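Local coordinates for sefir domain protein (PDB 5Y8E), which is a prokaryotic SEFIR-domain signalling protein that probably acts through SEFIR-SEFIR interactions between domains, at residues H40-G44 / H45-E49; N93-K96 / Q97-I101; M85-T88 / P89-N93. All coordinates share one frame; numbering follows the deposited sequence.

Contact 1: residues H40-G44 / H45-E49; sequences HGVVG and HDRFE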
ATOM      1  N   HIS A  40       5.242  11.353 -10.546  1.00 13.77           N
ATOM      2  CA  HIS A  40       5.028  11.028 -11.952  1.00 15.25           C
ATOM      3  C   HIS A  40       3.995  11.940 -12.603  1.00 18.01           C
ATOM      4  O   HIS A  40       3.731  11.824 -13.802  1.00 17.00           O
ATOM      5  CB  HIS A  40       4.599   9.565 -12.099  1.00 14.53           C
ATOM      6  CG  HIS A  40       5.708   8.588 -11.863  1.00 17.05           C
ATOM      7  ND1 HIS A  40       6.440   8.029 -12.888  1.00 24.68           N
ATOM      8  CD2 HIS A  40       6.215   8.077 -10.716  1.00 14.19           C
ATOM      9  CE1 HIS A  40       7.352   7.215 -12.382  1.00 26.52           C
ATOM     10  NE2 HIS A  40       7.235   7.225 -11.068  1.00 16.52           N
ATOM     11  N   GLY A  41       3.416  12.845 -11.818  1.00 13.18           N
ATOM     12  CA  GLY A  41       2.437  13.790 -12.339  1.00 15.75           C
ATOM     13  C   GLY A  41       1.235  13.128 -12.987  1.00 17.16           C
ATOM     14  O   GLY A  41       0.734  13.586 -14.024  1.00 15.00           O
ATOM     15  N   VAL A  42       0.773  12.041 -12.375  1.00 13.43           N
ATOM     16  CA  VAL A  42      -0.314  11.242 -12.936  1.00  9.65           C
ATOM     17  C   VAL A  42      -1.608  12.050 -13.085  1.00 15.11           C
ATOM     18  O   VAL A  42      -2.087  12.674 -12.133  1.00 13.43           O
ATOM     19  CB  VAL A  42      -0.547   9.975 -12.101  1.00 10.83           C
ATOM     20  CG1 VAL A  42      -1.652   9.110 -12.718  1.00 11.71           C
ATOM     21  CG2 VAL A  42       0.760   9.178 -11.995  1.00 11.91           C
ATOM     22  N   VAL A  43      -2.145  12.054 -14.302  1.00 11.91           N
ATOM     23  CA  VAL A  43      -3.415  12.709 -14.602  1.00 13.50           C
ATOM     24  C   VAL A  43      -4.531  11.884 -13.973  1.00 13.63           C
ATOM     25  O   VAL A  43      -4.462  10.650 -13.973  1.00 14.17           O
ATOM     26  CB  VAL A  43      -3.627  12.806 -16.128  1.00 14.01           C
ATOM     27  CG1 VAL A  43      -4.999  13.389 -16.461  1.00 14.26           C
ATOM     28  CG2 VAL A  43      -2.534  13.655 -16.756  1.00 13.30           C
ATOM     29  N   GLY A  44      -5.546  12.556 -13.436  1.00 14.17           N
ATOM     30  CA  GLY A  44      -6.656  11.891 -12.766  1.00 17.12           C
ATOM     31  C   GLY A  44      -7.198  10.666 -13.482  1.00 17.51           C
ATOM     32  O   GLY A  44      -7.293   9.590 -12.886  1.00 15.91           O
ATOM     33  N   HIS A  45      -7.523  10.810 -14.766  1.00 14.14           N
ATOM     34  CA  HIS A  45      -8.139   9.710 -15.512  1.00 17.67           C
ATOM     35  C   HIS A  45      -7.147   8.642 -15.976  1.00 16.26           C
ATOM     36  O   HIS A  45      -7.521   7.727 -16.711  1.00 16.70           O
ATOM     37  CB  HIS A  45      -8.958  10.232 -16.697  1.00 21.18           C
ATOM     38  CG  HIS A  45      -8.145  10.952 -17.725  1.00 20.37           C
ATOM     39  ND1 HIS A  45      -8.366  12.273 -18.051  1.00 23.41           N
ATOM     40  CD2 HIS A  45      -7.118  10.539 -18.505  1.00 22.77           C
ATOM     41  CE1 HIS A  45      -7.507  12.643 -18.982  1.00 24.50           C
ATOM     42  NE2 HIS A  45      -6.739  11.610 -19.278  1.00 27.08           N
ATOM     43  N   ASP A  46      -5.889   8.766 -15.550  1.00 14.03           N
ATOM     44  CA  ASP A  46      -4.882   7.730 -15.787  1.00 15.53           C
ATOM     45  C   ASP A  46      -4.530   6.993 -14.500  1.00 17.58           C
ATOM     46  O   ASP A  46      -3.606   6.180 -14.477  1.00 16.77           O
ATOM     47  CB  ASP A  46      -3.593   8.338 -16.362  1.00 16.11           C
ATOM     48  CG  ASP A  46      -3.764   8.855 -17.771  1.00 18.28           C
ATOM     49  OD1 ASP A  46      -4.559   8.270 -18.535  1.00 17.02           O
ATOM     50  OD2 ASP A  46      -3.091   9.848 -18.123  1.00 17.35           O
ATOM     51  N   ARG A  47      -5.264   7.276 -13.430  1.00 13.08           N
ATOM     52  CA  ARG A  47      -4.926   6.722 -12.118  1.00 14.22           C
ATOM     53  C   ARG A  47      -5.051   5.208 -12.046  1.00 15.53           C
ATOM     54  O   ARG A  47      -4.219   4.545 -11.414  1.00 12.92           O
ATOM     55  CB  ARG A  47      -5.764   7.376 -11.029  1.00 15.17           C
ATOM     56  CG  ARG A  47      -5.208   8.713 -10.607  1.00 13.48           C
ATOM     57  CD  ARG A  47      -6.177   9.454  -9.738  1.00 16.14           C
ATOM     58  NE  ARG A  47      -5.518  10.595  -9.119  1.00 17.55           N
ATOM     59  CZ  ARG A  47      -6.158  11.636  -8.600  1.00 22.60           C
ATOM     60  NH1 ARG A  47      -7.484  11.691  -8.627  1.00 19.57           N
ATOM     61  NH2 ARG A  47      -5.466  12.626  -8.058  1.00 18.96           N
ATOM     62  N   PHE A  48      -6.085   4.674 -12.667  1.00 14.05           N
ATOM     63  CA  PHE A  48      -6.266   3.219 -12.669  1.00 14.90           C
ATOM     64  C   PHE A  48      -5.124   2.559 -13.418  1.00 15.06           C
ATOM     65  O   PHE A  48      -4.518   1.668 -12.939  1.00 14.38           O
ATOM     66  CB  PHE A  48      -7.608   2.829 -13.283  1.00 16.40           C
ATOM     67  CG  PHE A  48      -7.877   1.358 -13.268  1.00 17.69           C
ATOM     68  CD1 PHE A  48      -8.491   0.769 -12.218  1.00 18.79           C
ATOM     69  CD2 PHE A  48      -7.526   0.587 -14.305  1.00 26.78           C
ATOM     70  CE1 PHE A  48      -8.731  -0.542 -12.180  1.00 20.23           C
ATOM     71  CE2 PHE A  48      -7.813  -0.772 -14.295  1.00 28.40           C
ATOM     72  CZ  PHE A  48      -8.405  -1.312 -13.214  1.00 27.94           C
ATOM     73  N   GLU A  49      -4.842   3.061 -14.599  1.00 18.24           N
ATOM     74  CA  GLU A  49      -3.766   2.504 -15.398  1.00 18.43           C
ATOM     75  C   GLU A  49      -2.431   2.606 -14.635  1.00 13.46           C
ATOM     76  O   GLU A  49      -1.659   1.716 -14.647  1.00 14.62           O
ATOM     77  CB  GLU A  49      -3.658   3.172 -16.754  1.00 20.41           C
ATOM     78  CG  GLU A  49      -2.594   2.645 -17.593  1.00 27.25           C
ATOM     79  CD  GLU A  49      -2.543   3.283 -19.005  1.00 35.92           C
ATOM     80  OE1 GLU A  49      -3.500   3.932 -19.367  1.00 34.13           O
ATOM     81  OE2 GLU A  49      -1.535   3.137 -19.697  1.00 38.63           O
TER
HETATM   82  O   HOH W   1      -0.799  10.432 -16.491  1.00 15.53           O
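Two successive backbone bonds wind the chain from Val43 and Gly44 into the helix that follows. Asp46 N donates to Val43 O over 2.8 Å and Arg47 N to Gly44 O over 3.1 Å, both reaching three residues back, and Gly44 to Asp46 form a 3-10 turn. A water adds a third polar link, accepting from Val43 N at 3.0 Å and donating to Asp46 OD2 at 2.9 Å. Although Asp46 holds the N-cap position, its carboxylate makes no capping bond; OD2 takes the water's proton and also lies 3.6 Å from Val43 CB.

Apolar contacts surround this polar turn. Val43 CG1, anti to its backbone N (chi1 176°), sits over one face of the His45 imidazole in a CH-pi contact, 3.7 Å from the ring centroid and shifted toward the CE1 side. Val42 CG1 packs against the start of the helix, 3.9 Å from Asp46 O and beside Arg47 CA and CG. The Arg47 chain runs extended past Gly44, whose CA lies over one face of the guanidinium.

This surface turn leads from the loop after strand 33-35 into helix 47-57, where Arg47 also forms a cation-pi pair with Trp10 and rests on Met85, while His45 touches Thr82.

Contact 2: residues N93-K96 / Q97-I101; sequences NNTK and QEKFI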
ATOM      1  N   ASN A  93      -6.596 -10.065  -6.671  1.00 12.10           N
ATOM      2  CA  ASN A  93      -6.629 -11.501  -6.936  1.00 13.61           C
ATOM      3  C   ASN A  93      -5.557 -11.934  -7.925  1.00 12.79           C
ATOM      4  O   ASN A  93      -5.028 -13.044  -7.832  1.00 13.92           O
ATOM      5  CB  ASN A  93      -8.006 -11.921  -7.455  1.00 14.51           C
ATOM      6  CG  ASN A  93      -9.075 -11.887  -6.381  1.00 16.71           C
ATOM      7  OD1 ASN A  93      -8.781 -11.946  -5.190  1.00 16.91           O
ATOM      8  ND2 ASN A  93     -10.328 -11.803  -6.801  1.00 17.95           N
ATOM      9  N   ASN A  94      -5.253 -11.054  -8.873  1.00 13.04           N
ATOM     10  CA  ASN A  94      -4.277 -11.343  -9.923  1.00 13.55           C
ATOM     11  C   ASN A  94      -2.849 -10.990  -9.546  1.00 17.89           C
ATOM     12  O   ASN A  94      -1.941 -11.076 -10.376  1.00 18.11           O
ATOM     13  CB  ASN A  94      -4.651 -10.609 -11.213  1.00 13.11           C
ATOM     14  CG  ASN A  94      -5.689 -11.352 -12.015  1.00 12.90           C
ATOM     15  OD1 ASN A  94      -5.378 -12.332 -12.691  1.00 13.32           O
ATOM     16  ND2 ASN A  94      -6.934 -10.898 -11.940  1.00 14.98           N
ATOM     17  N   THR A  95      -2.654 -10.588  -8.296  1.00 11.85           N
ATOM     18  CA  THR A  95      -1.334 -10.212  -7.808  1.00 11.66           C
ATOM     19  C   THR A  95      -0.920 -11.176  -6.705  1.00 14.06           C
ATOM     20  O   THR A  95      -1.747 -11.560  -5.873  1.00 16.58           O
ATOM     21  CB  THR A  95      -1.345  -8.773  -7.270  1.00 13.07           C
ATOM     22  OG1 THR A  95      -1.802  -7.887  -8.304  1.00 13.68           O
ATOM     23  CG2 THR A  95       0.049  -8.348  -6.823  1.00 11.70           C
ATOM     24  N   LYS A  96       0.342 -11.598  -6.709  1.00 12.67           N
ATOM     25  CA  LYS A  96       0.843 -12.435  -5.623  1.00 17.33           C
ATOM     26  C   LYS A  96       0.631 -11.728  -4.289  1.00 14.73           C
ATOM     27  O   LYS A  96       0.988 -10.553  -4.146  1.00 13.77           O
ATOM     28  CB  LYS A  96       2.323 -12.759  -5.816  1.00 23.94           C
ATOM     29  CG  LYS A  96       2.608 -13.687  -6.982  1.00 30.95           C
ATOM     30  CD  LYS A  96       4.073 -14.117  -6.980  1.00 37.36           C
ATOM     31  CE  LYS A  96       4.354 -15.178  -8.038  1.00 43.07           C
ATOM     32  NZ  LYS A  96       3.919 -14.744  -9.395  1.00 44.89           N
ATOM     33  N   GLN A  97       0.036 -12.442  -3.332  1.00 17.83           N
ATOM     34  CA  GLN A  97      -0.336 -11.868  -2.035  1.00 17.64           C
ATOM     35  C   GLN A  97       0.855 -11.241  -1.338  1.00 18.85           C
ATOM     36  O   GLN A  97       0.740 -10.194  -0.687  1.00 18.20           O
ATOM     37  CB  GLN A  97      -0.901 -12.952  -1.113  1.00 28.26           C
ATOM     38  CG  GLN A  97      -2.137 -13.658  -1.625  1.00 36.69           C
ATOM     39  CD  GLN A  97      -2.711 -14.620  -0.600  1.00 43.01           C
ATOM     40  OE1 GLN A  97      -2.916 -14.257   0.562  1.00 36.98           O
ATOM     41  NE2 GLN A  97      -2.970 -15.856  -1.023  1.00 46.59           N
ATOM     42  N   GLU A  98       1.998 -11.904  -1.482  1.00 16.76           N
ATOM     43  CA  GLU A  98       3.228 -11.510  -0.812  1.00 18.88           C
ATOM     44  C   GLU A  98       3.707 -10.116  -1.217  1.00 19.92           C
ATOM     45  O   GLU A  98       4.535  -9.525  -0.528  1.00 18.23           O
ATOM     46  CB  GLU A  98       4.324 -12.550  -1.077  1.00 19.87           C
ATOM     47  CG  GLU A  98       4.084 -13.904  -0.414  1.00 25.62           C
ATOM     48  CD  GLU A  98       3.052 -14.779  -1.126  1.00 31.62           C
ATOM     49  OE1 GLU A  98       2.610 -14.437  -2.244  1.00 24.07           O
ATOM     50  OE2 GLU A  98       2.691 -15.831  -0.559  1.00 35.00           O
ATOM     51  N   LYS A  99       3.185  -9.580  -2.317  1.00 14.65           N
ATOM     52  CA  LYS A  99       3.557  -8.220  -2.710  1.00 13.31           C
ATOM     53  C   LYS A  99       2.986  -7.156  -1.790  1.00 15.31           C
ATOM     54  O   LYS A  99       3.598  -6.102  -1.609  1.00 13.52           O
ATOM     55  CB  LYS A  99       3.110  -7.903  -4.142  1.00 14.02           C
ATOM     56  CG  LYS A  99       4.062  -8.367  -5.221  1.00 21.30           C
ATOM     57  CD  LYS A  99       3.939  -7.472  -6.460  1.00 17.41           C
ATOM     58  CE  LYS A  99       4.640  -8.098  -7.627  1.00 21.52           C
ATOM     59  NZ  LYS A  99       4.636  -7.216  -8.818  1.00 13.79           N
ATOM     60  N   PHE A 100       1.812  -7.415  -1.214  1.00 10.25           N
ATOM     61  CA  PHE A 100       1.098  -6.359  -0.492  1.00  9.88           C
ATOM     62  C   PHE A 100       1.536  -6.215   0.959  1.00  9.91           C
ATOM     63  O   PHE A 100       1.673  -7.214   1.678  1.00 12.52           O
ATOM     64  CB  PHE A 100      -0.420  -6.587  -0.556  1.00 11.52           C
ATOM     65  CG  PHE A 100      -0.979  -6.562  -1.949  1.00  9.91           C
ATOM     66  CD1 PHE A 100      -1.123  -5.358  -2.632  1.00  9.43           C
ATOM     67  CD2 PHE A 100      -1.360  -7.743  -2.579  1.00 13.84           C
ATOM     68  CE1 PHE A 100      -1.634  -5.330  -3.923  1.00 12.07           C
ATOM     69  CE2 PHE A 100      -1.867  -7.732  -3.865  1.00 12.74           C
ATOM     70  CZ  PHE A 100      -2.013  -6.521  -4.541  1.00 12.70           C
ATOM     71  N   ILE A 101       1.770  -4.971   1.369  1.00  9.46           N
ATOM     72  CA  ILE A 101       1.977  -4.628   2.774  1.00  9.54           C
ATOM     73  C   ILE A 101       0.930  -3.593   3.170  1.00  9.41           C
ATOM     74  O   ILE A 101       1.111  -2.385   2.964  1.00  9.80           O
ATOM     75  CB  ILE A 101       3.381  -4.060   3.034  1.00  9.29           C
ATOM     76  CG1 ILE A 101       4.459  -5.034   2.563  1.00 10.34           C
ATOM     77  CG2 ILE A 101       3.570  -3.715   4.530  1.00  9.92           C
ATOM     78  CD1 ILE A 101       5.872  -4.453   2.630  1.00 12.41           C
TER
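Thr95 and Phe100 meet almost at right angles, and this apolar contact is the main side-chain meeting of the turn. CB and CG2 of the threonine both approach the CE2-CZ side of the ring obliquely, with Thr95 CG2 3.6 Å from Phe100 CZ. The torsion explains the division of labour: CG2 is anti to the backbone N and faces the ring and the Lys99 chain, whereas OG1, beside that N (chi1 -57°), bonds back to Ile91 O in the preceding helix. Thr95 CG2 also lies 4.0 Å from Lys99 CD, and the lysine chain continues extended to the carbonyls of Ile55 and Ala58. Glu98 folds back at chi2 (77°), bringing OE1 to 4.0 Å from Lys96 CB; this is a contact with the aliphatic root of the lysine.

Among polar interactions, a backbone bond closes the turn: Lys99 N donates to Lys96 O over 3.0 Å at 161°. Phe100 N follows with a bond to Gln97 O, also 3.0 Å long, completing the short 3-10 segment that delivers the chain into strand 100-108.

The chemistry is thus split: one threonine bonds back to the last turn of the helix through its hydroxyl and meets the buried phenylalanine through its methyl, while Lys99 carries its ammonium to backbone carbonyls.

Contact 3: residues M85-T88 / P89-N93; sequences MIIT and PNIYN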
ATOM      1  N   MET A  85      -8.361   4.861  -8.098  1.00 27.17           N
ATOM      2  CA  MET A  85      -7.013   4.750  -7.580  1.00 25.02           C
ATOM      3  C   MET A  85      -6.901   3.764  -6.382  1.00 23.80           C
ATOM      4  O   MET A  85      -5.892   3.680  -5.760  1.00 23.86           O
ATOM      5  CB  MET A  85      -6.435   6.117  -7.211  1.00 20.00           C
ATOM      6  CG  MET A  85      -6.952   6.696  -5.944  1.00 20.00           C
ATOM      7  SD  MET A  85      -6.653   8.563  -5.838  1.00 20.00           S
ATOM      8  CE  MET A  85      -4.961   8.597  -6.081  1.00 20.00           C
ATOM      9  N   ILE A  86      -7.964   3.025  -6.118  1.00 23.29           N
ATOM     10  CA  ILE A  86      -8.069   2.136  -5.008  1.00 21.99           C
ATOM     11  C   ILE A  86      -8.064   0.668  -5.531  1.00 19.69           C
ATOM     12  O   ILE A  86      -8.759   0.349  -6.421  1.00 20.13           O
ATOM     13  CB  ILE A  86      -9.383   2.462  -4.215  1.00 24.40           C
ATOM     14  CG1 ILE A  86      -9.208   3.868  -3.596  1.00 26.61           C
ATOM     15  CG2 ILE A  86      -9.673   1.482  -3.227  1.00 23.25           C
ATOM     16  CD1 ILE A  86     -10.317   4.367  -2.907  1.00 29.76           C
ATOM     17  N   ILE A  87      -7.249  -0.156  -4.925  1.00 17.47           N
ATOM     18  CA  ILE A  87      -7.124  -1.523  -5.330  1.00 15.40           C
ATOM     19  C   ILE A  87      -8.494  -2.221  -5.371  1.00 16.23           C
ATOM     20  O   ILE A  87      -9.245  -2.154  -4.460  1.00 17.52           O
ATOM     21  CB  ILE A  87      -6.145  -2.262  -4.426  1.00 16.77           C
ATOM     22  CG1 ILE A  87      -4.731  -1.797  -4.686  1.00 13.07           C
ATOM     23  CG2 ILE A  87      -6.173  -3.708  -4.643  1.00 16.47           C
ATOM     24  CD1 ILE A  87      -3.776  -2.265  -3.688  1.00 12.79           C
ATOM     25  N   THR A  88      -8.720  -2.943  -6.464  1.00 15.72           N
ATOM     26  CA  THR A  88      -9.948  -3.724  -6.650  1.00 16.62           C
ATOM     27  C   THR A  88      -9.764  -5.228  -6.379  1.00 14.78           C
ATOM     28  O   THR A  88      -8.699  -5.714  -6.476  1.00 12.79           O
ATOM     29  CB  THR A  88     -10.412  -3.640  -8.151  1.00 18.92           C
ATOM     30  OG1 THR A  88      -9.391  -4.159  -8.948  1.00 15.73           O
ATOM     31  CG2 THR A  88     -10.662  -2.222  -8.558  1.00 19.73           C
ATOM     32  N   PRO A  89     -10.864  -5.957  -6.141  1.00 19.54           N
ATOM     33  CA  PRO A  89     -10.734  -7.405  -5.949  1.00 15.36           C
ATOM     34  C   PRO A  89     -10.005  -8.055  -7.118  1.00 14.43           C
ATOM     35  O   PRO A  89      -9.158  -8.918  -6.900  1.00 15.22           O
ATOM     36  CB  PRO A  89     -12.187  -7.880  -5.912  1.00 16.98           C
ATOM     37  CG  PRO A  89     -12.926  -6.713  -5.326  1.00 17.22           C
ATOM     38  CD  PRO A  89     -12.245  -5.496  -5.903  1.00 20.20           C
ATOM     39  N   ASN A  90     -10.310  -7.630  -8.338  1.00 13.97           N
ATOM     40  CA  ASN A  90      -9.672  -8.223  -9.510  1.00 15.81           C
ATOM     41  C   ASN A  90      -8.160  -8.011  -9.543  1.00 17.41           C
ATOM     42  O   ASN A  90      -7.403  -8.926  -9.876  1.00 15.63           O
ATOM     43  CB  ASN A  90     -10.299  -7.692 -10.794  1.00 18.45           C
ATOM     44  CG  ASN A  90      -9.844  -8.457 -12.007  1.00 22.37           C
ATOM     45  OD1 ASN A  90      -9.135  -7.931 -12.861  1.00 24.91           O
ATOM     46  ND2 ASN A  90     -10.221  -9.723 -12.071  1.00 21.58           N
ATOM     47  N   ILE A  91      -7.722  -6.798  -9.212  1.00 13.79           N
ATOM     48  CA  ILE A  91      -6.296  -6.506  -9.182  1.00 14.16           C
ATOM     49  C   ILE A  91      -5.629  -7.298  -8.059  1.00 12.78           C
ATOM     50  O   ILE A  91      -4.583  -7.917  -8.264  1.00 12.24           O
ATOM     51  CB  ILE A  91      -6.023  -4.996  -9.024  1.00 15.88           C
ATOM     52  CG1 ILE A  91      -6.416  -4.252 -10.303  1.00 16.87           C
ATOM     53  CG2 ILE A  91      -4.551  -4.741  -8.699  1.00 16.42           C
ATOM     54  CD1 ILE A  91      -6.443  -2.747 -10.139  1.00 18.74           C
ATOM     55  N   TYR A  92      -6.245  -7.286  -6.879  1.00 13.20           N
ATOM     56  CA  TYR A  92      -5.717  -8.014  -5.727  1.00 14.04           C
ATOM     57  C   TYR A  92      -5.572  -9.500  -6.040  1.00 14.78           C
ATOM     58  O   TYR A  92      -4.553 -10.119  -5.713  1.00 16.17           O
ATOM     59  CB  TYR A  92      -6.653  -7.841  -4.524  1.00 14.10           C
ATOM     60  CG  TYR A  92      -6.136  -8.469  -3.249  1.00 15.73           C
ATOM     61  CD1 TYR A  92      -5.225  -7.795  -2.451  1.00 20.43           C
ATOM     62  CD2 TYR A  92      -6.562  -9.732  -2.844  1.00 18.40           C
ATOM     63  CE1 TYR A  92      -4.749  -8.347  -1.286  1.00 22.53           C
ATOM     64  CE2 TYR A  92      -6.081 -10.303  -1.676  1.00 19.63           C
ATOM     65  CZ  TYR A  92      -5.177  -9.601  -0.904  1.00 23.72           C
ATOM     66  OH  TYR A  92      -4.687 -10.134   0.264  1.00 24.87           O
ATOM     67  N   ASN A  93      -6.596 -10.065  -6.671  1.00 12.10           N
ATOM     68  CA  ASN A  93      -6.629 -11.501  -6.936  1.00 13.61           C
ATOM     69  C   ASN A  93      -5.557 -11.934  -7.925  1.00 12.79           C
ATOM     70  O   ASN A  93      -5.028 -13.044  -7.832  1.00 13.92           O
ATOM     71  CB  ASN A  93      -8.006 -11.921  -7.455  1.00 14.51           C
ATOM     72  CG  ASN A  93      -9.075 -11.887  -6.381  1.00 16.71           C
ATOM     73  OD1 ASN A  93      -8.781 -11.946  -5.190  1.00 16.91           O
ATOM     74  ND2 ASN A  93     -10.328 -11.803  -6.801  1.00 17.95           N
TER
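Thr88 meets the first turn of helix 89-93 through CB, OG1 and its own carbonyl oxygen. At its root, CB is pressed against the proline that follows, 3.4 Å from Pro89 CD, a carbon pair closer than usual van der Waals contact. From CB the hydroxyl branch turns between the backbone N and the carbonyl carbon (chi1 60°), and this rotation aims OG1 into the opening of the helix. There it accepts from Ile91 N over 3.1 Å, with an N-H...O angle of 161°. The same oxygen has hydrocarbon beside it as well: Ile91 CG1 comes to 3.3 Å and CD1 to 3.5 Å, and the isoleucine side chain lies slantwise to the threonine, beside the bond.

This is a classical N-cap, in which a side-chain oxygen serves an amide of the first turn that has no preceding helical carbonyl to bind. Pro89 is well suited to the first helical position, since its nitrogen carries no hydrogen and needs no acceptor. The backbone of the cap residue takes part too: Thr88 O receives Tyr92 N at 2.9 Å, the first i to i+4 bond of the helix, and Tyr92 CB packs 3.5 Å from that oxygen. Pro89 O accepts in turn from Asn93 N, continuing the helical pattern.

One residue earlier, the CG2 branch of Ile87 touches the helix, 4.2 Å from Tyr92 CB and, more distantly, Ile91 CG2. Beyond CB, the Tyr92 ring leaves this meeting to stack with Phe118 and Phe100, and its hydroxyl bonds to Lys119 N. Ile91 packs against Phe48, Met51 and Ile55 of helix 47-57, while Val80 touches Thr88.

Along the chain the order is contact 1, contact 3, contact 2: the start of helix 47-57, the start of helix 89-93, then the passage from that helix into strand 100-108. Contacts 2 and 3 share Asn93, have centres about 10 Å apart, and touch where Phe100 meets Tyr92 and Ile87. Contact 1 lies about 16 Å from contact 3, centre to centre, yet meets it through Arg47 on Met85 and Phe48 on Ile91. Contacts 1 and 2 do not touch, with centres about 21 Å apart. Within the SEFIR domain, contact 3 thus ties the starts of helices 47-57 and 89-93 together, and contact 2 alone leads into strand 100-108, which pairs in parallel with strand 60-65.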